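PDB 3OO8: ABC transporter binding protein AcbH from Actinoplanes, which serves as the extracellular solute receptor of an ABC transporter, binding beta-D-galactopyranose with an exclusive preference. Local coordinates for residues I196-Y204 against F284-Y295; V222-R230 against F390-I399. The protein carries 2 engineered substitutions. All blocks are in the same frame, centred on the assembly; numbering follows the deposited sequence.

Interaction 1. Residues I196-Y204 against F284-Y295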
loop_
_atom_site.group_PDB
_atom_site.type_symbol
_atom_site.label_atom_id
_atom_site.label_comp_id
_atom_site.label_asym_id
_atom_site.label_seq_id
_atom_site.Cartn_x
_atom_site.Cartn_y
_atom_site.Cartn_z
ATOM N N ILE A 196 9.921 1.827 -4.130
ATOM C CA ILE A 196 9.888 3.221 -4.579
ATOM C C ILE A 196 11.048 3.538 -5.537
ATOM O O ILE A 196 10.859 4.295 -6.506
ATOM C CB ILE A 196 9.781 4.223 -3.390
ATOM C CG1 ILE A 196 9.264 5.596 -3.834
ATOM C CG2 ILE A 196 11.104 4.371 -2.591
ATOM C CD1 ILE A 196 7.960 5.594 -4.654
ATOM N N LEU A 197 12.244 3.009 -5.254
ATOM C CA LEU A 197 13.380 3.165 -6.181
ATOM C C LEU A 197 13.014 2.574 -7.545
ATOM O O LEU A 197 13.276 3.203 -8.573
ATOM C CB LEU A 197 14.627 2.494 -5.640
ATOM C CG LEU A 197 15.186 3.204 -4.415
ATOM C CD1 LEU A 197 16.366 2.395 -3.953
ATOM C CD2 LEU A 197 15.681 4.618 -4.765
ATOM N N ASN A 198 12.433 1.376 -7.546
ATOM C CA ASN A 198 12.017 0.749 -8.810
ATOM C C ASN A 198 10.970 1.572 -9.565
ATOM O O ASN A 198 11.098 1.786 -10.793
ATOM C CB ASN A 198 11.551 -0.698 -8.548
ATOM C CG ASN A 198 11.626 -1.581 -9.784
ATOM O OD1 ASN A 198 12.484 -1.393 -10.652
ATOM N ND2 ASN A 198 10.780 -2.624 -9.817
ATOM N N LEU A 199 9.964 2.084 -8.850
ATOM C CA LEU A 199 8.917 2.939 -9.471
ATOM C C LEU A 199 9.488 4.242 -10.023
ATOM O O LEU A 199 8.972 4.766 -10.994
ATOM C CB LEU A 199 7.854 3.310 -8.434
ATOM C CG LEU A 199 6.987 2.151 -7.941
ATOM C CD1 LEU A 199 6.110 2.536 -6.764
ATOM C CD2 LEU A 199 6.117 1.626 -9.091
ATOM N N ARG A 200 10.505 4.789 -9.354
ATOM C CA ARG A 200 11.103 6.064 -9.780
ATOM C C ARG A 200 12.130 5.905 -10.900
ATOM O O ARG A 200 12.277 6.833 -11.688
ATOM C CB ARG A 200 11.815 6.708 -8.585
ATOM C CG ARG A 200 10.809 7.222 -7.569
ATOM C CD ARG A 200 10.208 8.584 -7.971
ATOM N NE ARG A 200 9.406 9.157 -6.882
ATOM C CZ ARG A 200 8.141 8.840 -6.629
ATOM N NH1 ARG A 200 7.474 7.982 -7.407
ATOM N NH2 ARG A 200 7.530 9.399 -5.605
ATOM N N ILE A 201 12.844 4.775 -10.944
ATOM C CA ILE A 201 13.892 4.528 -11.971
ATOM C C ILE A 201 13.308 3.851 -13.214
ATOM O O ILE A 201 13.532 4.318 -14.346
ATOM C CB ILE A 201 15.010 3.650 -11.395
ATOM C CG1 ILE A 201 15.687 4.446 -10.289
ATOM C CG2 ILE A 201 16.087 3.314 -12.454
ATOM C CD1 ILE A 201 16.602 3.603 -9.398
ATOM N N ASN A 202 12.562 2.763 -12.973
ATOM C CA ASN A 202 12.040 1.895 -14.035
ATOM C C ASN A 202 10.560 2.052 -14.377
ATOM O O ASN A 202 10.124 1.666 -15.473
ATOM C CB ASN A 202 12.363 0.429 -13.725
ATOM C CG ASN A 202 13.860 0.185 -13.584
ATOM O OD1 ASN A 202 14.332 -0.333 -12.554
ATOM N ND2 ASN A 202 14.620 0.625 -14.574
ATOM N N GLY A 203 9.775 2.589 -13.440
ATOM C CA GLY A 203 8.384 2.862 -13.695
ATOM C C GLY A 203 7.459 1.745 -13.237
ATOM O O GLY A 203 7.904 0.666 -12.836
ATOM N N TYR A 204 6.155 2.025 -13.305
ATOM C CA TYR A 204 5.126 1.135 -12.745
ATOM C C TYR A 204 4.988 -0.159 -13.543
ATOM O O TYR A 204 4.930 -1.259 -12.979
ATOM C CB TYR A 204 3.770 1.850 -12.738
ATOM C CG TYR A 204 2.633 1.012 -12.196
ATOM C CD1 TYR A 204 2.374 0.942 -10.838
ATOM C CD2 TYR A 204 1.777 0.345 -13.057
ATOM C CE1 TYR A 204 1.324 0.175 -10.345
ATOM C CE2 TYR A 204 0.725 -0.422 -12.562
ATOM C CZ TYR A 204 0.502 -0.487 -11.218
ATOM O OH TYR A 204 -0.544 -1.254 -10.751
ATOM N N PHE A 284 8.339 10.654 -2.175
ATOM C CA PHE A 284 9.733 10.374 -2.502
ATOM C C PHE A 284 10.132 11.152 -3.755
ATOM O O PHE A 284 9.362 11.184 -4.739
ATOM C CB PHE A 284 9.923 8.880 -2.719
ATOM C CG PHE A 284 11.368 8.430 -2.616
ATOM C CD1 PHE A 284 11.855 7.964 -1.395
ATOM C CD2 PHE A 284 12.214 8.446 -3.721
ATOM C CE1 PHE A 284 13.172 7.516 -1.254
ATOM C CE2 PHE A 284 13.535 7.993 -3.607
ATOM C CZ PHE A 284 14.020 7.551 -2.371
ATOM N N PRO A 285 11.316 11.794 -3.756
ATOM C CA PRO A 285 11.692 12.658 -4.901
ATOM C C PRO A 285 11.822 11.945 -6.247
ATOM O O PRO A 285 11.967 10.727 -6.303
ATOM C CB PRO A 285 13.043 13.243 -4.469
ATOM C CG PRO A 285 12.897 13.295 -2.959
ATOM C CD PRO A 285 12.298 11.938 -2.652
ATOM N N ALA A 286 11.766 12.729 -7.321
ATOM C CA ALA A 286 11.859 12.196 -8.686
ATOM C C ALA A 286 13.308 11.816 -8.965
ATOM O O ALA A 286 14.253 12.533 -8.547
ATOM C CB ALA A 286 11.415 13.242 -9.659
ATOM N N ILE A 287 13.498 10.676 -9.634
ATOM C CA ILE A 287 14.814 10.267 -10.087
ATOM C C ILE A 287 14.873 10.329 -11.609
ATOM O O ILE A 287 15.701 11.023 -12.178
ATOM C CB ILE A 287 15.172 8.846 -9.606
ATOM C CG1 ILE A 287 15.224 8.811 -8.073
ATOM C CG2 ILE A 287 16.508 8.399 -10.242
ATOM C CD1 ILE A 287 15.453 7.411 -7.466
ATOM N N ASN A 288 13.983 9.588 -12.268
ATOM C CA ASN A 288 13.961 9.527 -13.738
ATOM C C ASN A 288 12.741 10.325 -14.149
ATOM O O ASN A 288 11.603 9.947 -13.897
ATOM C CB ASN A 288 13.928 8.062 -14.215
ATOM C CG ASN A 288 13.672 7.922 -15.701
ATOM O OD1 ASN A 288 13.469 8.908 -16.401
ATOM N ND2 ASN A 288 13.703 6.687 -16.189
ATOM N N PRO A 289 12.971 11.507 -14.722
ATOM C CA PRO A 289 11.847 12.357 -15.020
ATOM C C PRO A 289 10.776 11.709 -15.915
ATOM O O PRO A 289 9.656 12.183 -15.956
ATOM C CB PRO A 289 12.502 13.600 -15.639
ATOM C CG PRO A 289 13.907 13.602 -15.073
ATOM C CD PRO A 289 14.273 12.143 -15.012
ATOM N N GLN A 290 11.096 10.619 -16.598
ATOM C CA GLN A 290 10.057 9.946 -17.380
ATOM C C GLN A 290 8.909 9.504 -16.471
ATOM O O GLN A 290 7.744 9.500 -16.886
ATOM C CB GLN A 290 10.640 8.720 -18.091
ATOM C CG GLN A 290 9.664 7.969 -18.976
ATOM C CD GLN A 290 10.343 6.843 -19.739
ATOM O OE1 GLN A 290 11.564 6.682 -19.678
ATOM N NE2 GLN A 290 9.549 6.016 -20.402
ATOM N N TYR A 291 9.239 9.145 -15.237
ATOM C CA TYR A 291 8.241 8.641 -14.284
ATOM C C TYR A 291 7.907 9.613 -13.160
ATOM O O TYR A 291 7.101 9.292 -12.284
ATOM C CB TYR A 291 8.707 7.304 -13.708
ATOM C CG TYR A 291 9.000 6.312 -14.826
ATOM C CD1 TYR A 291 8.004 5.937 -15.724
ATOM C CD2 TYR A 291 10.282 5.799 -14.987
ATOM C CE1 TYR A 291 8.293 5.085 -16.755
ATOM C CE2 TYR A 291 10.576 4.931 -16.012
ATOM C CZ TYR A 291 9.567 4.595 -16.897
ATOM O OH TYR A 291 9.873 3.725 -17.928
ATOM N N GLY A 292 8.536 10.786 -13.181
ATOM C CA GLY A 292 8.298 11.840 -12.185
ATOM C C GLY A 292 8.088 11.294 -10.775
ATOM O O GLY A 292 8.880 10.486 -10.273
ATOM N N THR A 293 6.988 11.722 -10.160
ATOM C CA THR A 293 6.540 11.142 -8.902
ATOM C C THR A 293 5.189 10.501 -9.161
ATOM O O THR A 293 4.286 10.550 -8.324
ATOM C CB THR A 293 6.437 12.200 -7.766
ATOM O OG1 THR A 293 5.518 13.238 -8.107
ATOM C CG2 THR A 293 7.807 12.809 -7.470
ATOM N N ASP A 294 5.056 9.872 -10.330
ATOM C CA ASP A 294 3.728 9.424 -10.755
ATOM C C ASP A 294 3.149 8.237 -10.016
ATOM O O ASP A 294 1.954 7.950 -10.133
ATOM C CB ASP A 294 3.762 9.026 -12.219
ATOM C CG ASP A 294 3.822 10.208 -13.143
ATOM O OD1 ASP A 294 3.376 11.311 -12.746
ATOM O OD2 ASP A 294 4.263 9.998 -14.294
ATOM N N TYR A 295 3.997 7.532 -9.276
ATOM C CA TYR A 295 3.614 6.243 -8.701
ATOM C C TYR A 295 3.927 6.192 -7.222
ATOM O O TYR A 295 4.864 6.853 -6.748
ATOM C CB TYR A 295 4.349 5.116 -9.441
ATOM C CG TYR A 295 4.135 5.171 -10.922
ATOM C CD1 TYR A 295 2.846 5.100 -11.442
ATOM C CD2 TYR A 295 5.223 5.275 -11.804
ATOM C CE1 TYR A 295 2.630 5.173 -12.808
ATOM C CE2 TYR A 295 5.025 5.342 -13.161
ATOM C CZ TYR A 295 3.740 5.277 -13.655
ATOM O OH TYR A 295 3.530 5.335 -15.012
HETATM O O HOH W 1 7.696 7.207 -10.233
HETATM O O HOH W 2 5.043 8.473 -4.503
HETATM O O HOH W 3 11.263 9.368 -10.926
#

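Interaction 2. Residues V222-R230 against F390-I399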
loop_
_atom_site.group_PDB
_atom_site.type_symbol
_atom_site.label_atom_id
_atom_site.label_comp_id
_atom_site.label_asym_id
_atom_site.label_seq_id
_atom_site.Cartn_x
_atom_site.Cartn_y
_atom_site.Cartn_z
ATOM N N VAL A 222 17.034 -3.999 -12.291
ATOM C CA VAL A 222 17.154 -4.344 -10.882
ATOM C C VAL A 222 18.523 -3.953 -10.356
ATOM O O VAL A 222 18.663 -3.483 -9.222
ATOM C CB VAL A 222 16.832 -5.831 -10.625
ATOM C CG1 VAL A 222 17.078 -6.182 -9.185
ATOM C CG2 VAL A 222 15.378 -6.081 -10.939
ATOM N N THR A 223 19.549 -4.157 -11.175
ATOM C CA THR A 223 20.886 -3.718 -10.797
ATOM C C THR A 223 20.873 -2.218 -10.568
ATOM O O THR A 223 21.469 -1.739 -9.603
ATOM C CB THR A 223 21.926 -4.024 -11.903
ATOM O OG1 THR A 223 21.749 -5.377 -12.361
ATOM C CG2 THR A 223 23.344 -3.866 -11.319
ATOM N N LYS A 224 20.165 -1.495 -11.413
ATOM C CA LYS A 224 20.101 -0.037 -11.302
ATOM C C LYS A 224 19.414 0.413 -10.033
ATOM O O LYS A 224 19.809 1.434 -9.442
ATOM C CB LYS A 224 19.423 0.572 -12.509
ATOM C CG LYS A 224 20.248 0.568 -13.787
ATOM C CD LYS A 224 19.435 1.232 -14.866
ATOM C CE LYS A 224 17.970 0.894 -14.634
ATOM N NZ LYS A 224 17.127 1.008 -15.827
ATOM N N VAL A 225 18.374 -0.316 -9.625
ATOM C CA VAL A 225 17.748 -0.057 -8.316
ATOM C C VAL A 225 18.735 -0.163 -7.166
ATOM O O VAL A 225 18.842 0.738 -6.331
ATOM C CB VAL A 225 16.519 -0.956 -8.055
ATOM C CG1 VAL A 225 16.060 -0.843 -6.579
ATOM C CG2 VAL A 225 15.397 -0.608 -9.008
ATOM N N PHE A 226 19.482 -1.256 -7.138
ATOM C CA PHE A 226 20.416 -1.474 -6.042
ATOM C C PHE A 226 21.610 -0.520 -6.088
ATOM O O PHE A 226 22.144 -0.106 -5.032
ATOM C CB PHE A 226 20.806 -2.961 -5.950
ATOM C CG PHE A 226 19.738 -3.847 -5.302
ATOM C CD1 PHE A 226 19.476 -3.781 -3.937
ATOM C CD2 PHE A 226 19.023 -4.766 -6.071
ATOM C CE1 PHE A 226 18.501 -4.594 -3.350
ATOM C CE2 PHE A 226 18.066 -5.598 -5.486
ATOM C CZ PHE A 226 17.797 -5.510 -4.144
ATOM N N ASP A 227 22.035 -0.174 -7.297
ATOM C CA ASP A 227 23.097 0.825 -7.494
ATOM C C ASP A 227 22.655 2.167 -6.928
ATOM O O ASP A 227 23.428 2.825 -6.230
ATOM C CB ASP A 227 23.535 0.926 -8.958
ATOM C CG ASP A 227 24.381 -0.267 -9.393
ATOM O OD1 ASP A 227 24.956 -0.957 -8.537
ATOM O OD2 ASP A 227 24.485 -0.507 -10.614
ATOM N N GLN A 228 21.394 2.539 -7.147
ATOM C CA GLN A 228 20.893 3.792 -6.569
ATOM C C GLN A 228 20.846 3.680 -5.051
ATOM O O GLN A 228 21.141 4.631 -4.316
ATOM C CB GLN A 228 19.486 4.122 -7.104
ATOM C CG GLN A 228 19.126 5.613 -6.997
ATOM C CD GLN A 228 19.421 6.443 -8.258
ATOM O OE1 GLN A 228 19.721 5.915 -9.340
ATOM N NE2 GLN A 228 19.270 7.762 -8.131
ATOM N N TRP A 229 20.494 2.500 -4.563
ATOM C CA TRP A 229 20.373 2.299 -3.123
ATOM C C TRP A 229 21.754 2.382 -2.460
ATOM O O TRP A 229 21.863 2.792 -1.294
ATOM C CB TRP A 229 19.720 0.942 -2.832
ATOM C CG TRP A 229 19.091 0.802 -1.473
ATOM C CD1 TRP A 229 19.443 1.461 -0.294
ATOM C CD2 TRP A 229 18.075 -0.128 -1.113
ATOM N NE1 TRP A 229 18.659 1.012 0.742
ATOM C CE2 TRP A 229 17.805 0.040 0.270
ATOM C CE3 TRP A 229 17.331 -1.072 -1.844
ATOM C CZ2 TRP A 229 16.838 -0.714 0.944
ATOM C CZ3 TRP A 229 16.361 -1.836 -1.171
ATOM C CH2 TRP A 229 16.104 -1.634 0.203
ATOM N N ARG A 230 22.802 1.990 -3.200
ATOM C CA ARG A 230 24.166 2.113 -2.643
ATOM C C ARG A 230 24.417 3.557 -2.265
ATOM O O ARG A 230 25.042 3.831 -1.230
ATOM C CB ARG A 230 25.242 1.582 -3.612
ATOM C CG ARG A 230 25.263 0.061 -3.629
ATOM C CD ARG A 230 26.178 -0.544 -4.687
ATOM N NE ARG A 230 27.527 0.012 -4.699
ATOM C CZ ARG A 230 28.105 0.535 -5.780
ATOM N NH1 ARG A 230 27.463 0.563 -6.948
ATOM N NH2 ARG A 230 29.338 1.006 -5.700
ATOM N N PHE A 390 21.784 -7.270 1.472
ATOM C CA PHE A 390 22.269 -6.072 0.796
ATOM C C PHE A 390 22.579 -4.940 1.793
ATOM O O PHE A 390 23.632 -4.304 1.741
ATOM C CB PHE A 390 21.254 -5.568 -0.250
ATOM C CG PHE A 390 21.616 -4.227 -0.818
ATOM C CD1 PHE A 390 22.598 -4.100 -1.802
ATOM C CD2 PHE A 390 21.004 -3.065 -0.345
ATOM C CE1 PHE A 390 22.941 -2.837 -2.323
ATOM C CE2 PHE A 390 21.361 -1.813 -0.848
ATOM C CZ PHE A 390 22.317 -1.689 -1.833
ATOM N N ILE A 391 21.639 -4.670 2.694
ATOM C CA ILE A 391 21.806 -3.647 3.710
ATOM C C ILE A 391 23.069 -3.906 4.518
ATOM O O ILE A 391 23.793 -2.960 4.792
ATOM C CB ILE A 391 20.572 -3.560 4.617
ATOM C CG1 ILE A 391 19.395 -2.963 3.827
ATOM C CG2 ILE A 391 20.870 -2.735 5.897
ATOM C CD1 ILE A 391 18.038 -3.180 4.458
ATOM N N ASP A 392 23.326 -5.169 4.888
ATOM C CA ASP A 392 24.548 -5.527 5.643
ATOM C C ASP A 392 25.858 -5.236 4.901
ATOM O O ASP A 392 26.886 -4.929 5.522
ATOM C CB ASP A 392 24.525 -7.020 5.976
ATOM C CG ASP A 392 23.640 -7.351 7.162
ATOM O OD1 ASP A 392 23.395 -6.454 7.992
ATOM O OD2 ASP A 392 23.214 -8.529 7.271
ATOM N N GLN A 393 25.834 -5.362 3.577
ATOM C CA GLN A 393 27.018 -5.171 2.740
ATOM C C GLN A 393 26.600 -4.675 1.366
ATOM O O GLN A 393 26.448 -5.481 0.433
ATOM C CB GLN A 393 27.784 -6.486 2.569
ATOM C CG GLN A 393 28.200 -7.134 3.890
ATOM C CD GLN A 393 29.315 -8.171 3.738
ATOM O OE1 GLN A 393 29.788 -8.446 2.634
ATOM N NE2 GLN A 393 29.760 -8.720 4.863
ATOM N N PRO A 394 26.408 -3.357 1.230
ATOM C CA PRO A 394 25.898 -2.781 -0.034
ATOM C C PRO A 394 26.929 -2.576 -1.145
ATOM O O PRO A 394 27.218 -1.444 -1.563
ATOM C CB PRO A 394 25.266 -1.456 0.419
ATOM C CG PRO A 394 26.143 -1.063 1.627
ATOM C CD PRO A 394 26.385 -2.377 2.335
ATOM N N THR A 395 27.417 -3.697 -1.678
ATOM C CA THR A 395 28.456 -3.680 -2.692
ATOM C C THR A 395 28.015 -4.331 -3.993
ATOM O O THR A 395 27.014 -5.060 -4.009
ATOM C CB THR A 395 29.658 -4.468 -2.186
ATOM O OG1 THR A 395 29.246 -5.815 -1.914
ATOM C CG2 THR A 395 30.203 -3.827 -0.911
ATOM N N PRO A 396 28.775 -4.093 -5.078
ATOM C CA PRO A 396 28.462 -4.755 -6.338
ATOM C C PRO A 396 28.382 -6.285 -6.232
ATOM O O PRO A 396 27.508 -6.897 -6.870
ATOM C CB PRO A 396 29.601 -4.317 -7.240
ATOM C CG PRO A 396 29.891 -2.871 -6.735
ATOM C CD PRO A 396 29.794 -3.032 -5.245
ATOM N N GLU A 397 29.256 -6.892 -5.434
ATOM C CA GLU A 397 29.262 -8.355 -5.340
ATOM C C GLU A 397 28.007 -8.832 -4.636
ATOM O O GLU A 397 27.437 -9.863 -5.001
ATOM C CB GLU A 397 30.516 -8.905 -4.638
ATOM C CG GLU A 397 30.584 -10.444 -4.599
ATOM C CD GLU A 397 30.560 -11.063 -6.006
ATOM O OE1 GLU A 397 31.126 -10.442 -6.935
ATOM O OE2 GLU A 397 29.958 -12.151 -6.189
ATOM N N THR A 398 27.572 -8.076 -3.632
ATOM C CA THR A 398 26.391 -8.481 -2.881
ATOM C C THR A 398 25.182 -8.326 -3.800
ATOM O O THR A 398 24.284 -9.170 -3.774
ATOM C CB THR A 398 26.193 -7.661 -1.618
ATOM O OG1 THR A 398 27.317 -7.847 -0.738
ATOM C CG2 THR A 398 24.915 -8.082 -0.904
ATOM N N ILE A 399 25.178 -7.271 -4.619
ATOM C CA ILE A 399 24.096 -7.090 -5.589
ATOM C C ILE A 399 24.026 -8.261 -6.550
ATOM O O ILE A 399 22.950 -8.744 -6.852
ATOM C CB ILE A 399 24.197 -5.765 -6.356
ATOM C CG1 ILE A 399 24.094 -4.571 -5.384
ATOM C CG2 ILE A 399 23.150 -5.736 -7.506
ATOM C CD1 ILE A 399 24.383 -3.175 -6.028
#

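Interaction 1. Residues I196-Y204 against F284-Y295
Arg-200 reaches from helix 191-201 into the curl of 284-295, where its guanidinium lies between Ile-196 CD1, which covers one face toward the rim, and Thr-293 CA, centred over the other at 3.5 Å above the plane. Around its edge the guanidinium meets backbone carbonyls: NE (3.0 Å) and NH2 (2.7 Å) both grip Phe-284 O side-on, while NH1 gives a straighter bond to Tyr-295 O (2.9 Å, 165°). One water accepts from NH1 and lies within hydrogen-bonding distance of Leu-199 O and Tyr-291 O, which probably share its protons; another joins NH2 to Tyr-295 O. The bend at chi2 (-80°) turns the chain into the loop.

Two tyrosines receive the turn after the helix. Gly-203 CA stands almost on the normal of the Tyr-291 ring, 3.5 Å from its centroid; Tyr-204 CB lies 3.4 Å from the centroid of the Tyr-295 ring, also over its face. Ile-196 CG2 sits over the Phe-284 ring. Asn-288 ND2 donates to Ile-201 O at 3.0 Å, and its OD1 accepts from Gln-290 N, closing an Asx turn. In this class 2 solute-binding fold, the connection between strands 279-282 and 295-297 thus wraps the arginine near the helix C-terminus with backbone carbonyls.

Interaction 2. Residues V222-R230 against F390-I399
With chi1 at 171°, Phe-390 swings its ring away from its own backbone N and out of helix 377-392 to meet Phe-226 and Trp-229 of helix 220-232. Phe-226 turns its edge to the face of Phe-390, with CD1 over the ring centre, the centroids 5.0 Å apart and the planes at 56°. Pro-394 CB, from the same segment as Phe-390, lies toward the rim of the other face. Phe-390 CE2 lies over the Trp-229 face, offset toward its rim, 3.5 Å from Trp-229 CG, the two rings meeting obliquely. The three rings make one aromatic cluster, and Trp-229 NE1 is hydrogen-bonded to Gln-236.

Ile-399, from helix 396-413, is a knob among Thr-223, Phe-226, Asp-227 and Arg-230. Its CD1 reaches Phe-226 CB at 3.6 Å and the CD methylene of Arg-230 at 3.5 Å. Arg-230 then bends at chi3 and sets its guanidinium with one face over Pro-396, CG being 3.9 Å above the plane. NH1 forms a salt bridge with Asp-227 OD1 at 3.3 Å, through a weak hydrogen bond, one turn back on the same helix.

Pro-394 centres an inverse gamma turn between the two helices. Beyond it Thr-398 OG1 donates to Gln-393 O (2.8 Å) and accepts from Thr-395 OG1, the N-cap residue, which ties the start of helix 396-413 to the turn. The chemistry across the contact is thus mainly apolar and aromatic, depending on the fit of shapes, while the charge of Arg-230 is probably offset in part by Asp-227 within its own helix.

In the fold
The centres of the two contacts lie about 18 Å apart, on the same side of the chain's centre, and their segments alternate: 196-204, 222-230, 284-295, then 390-399. Helix 220-232 connects them directly. It packs on helix 191-201 through Val-225 against Asn-198 and Gln-228 against Ile-201, and Gln-228 also touches Ile-287, while its Phe-226 and Trp-229 side serves interaction 2. Helices 377-392 and 396-413 are thereby layered onto the part holding helix 191-201. Between side chains, Ile-196 is about 7 Å and Trp-229 about 10 Å from Trp-142, a galactose-binding residue, though no galactose is bound to the chain here. Interaction 2 is more peripheral, about 24 Å from the chain's centre against 16 Å.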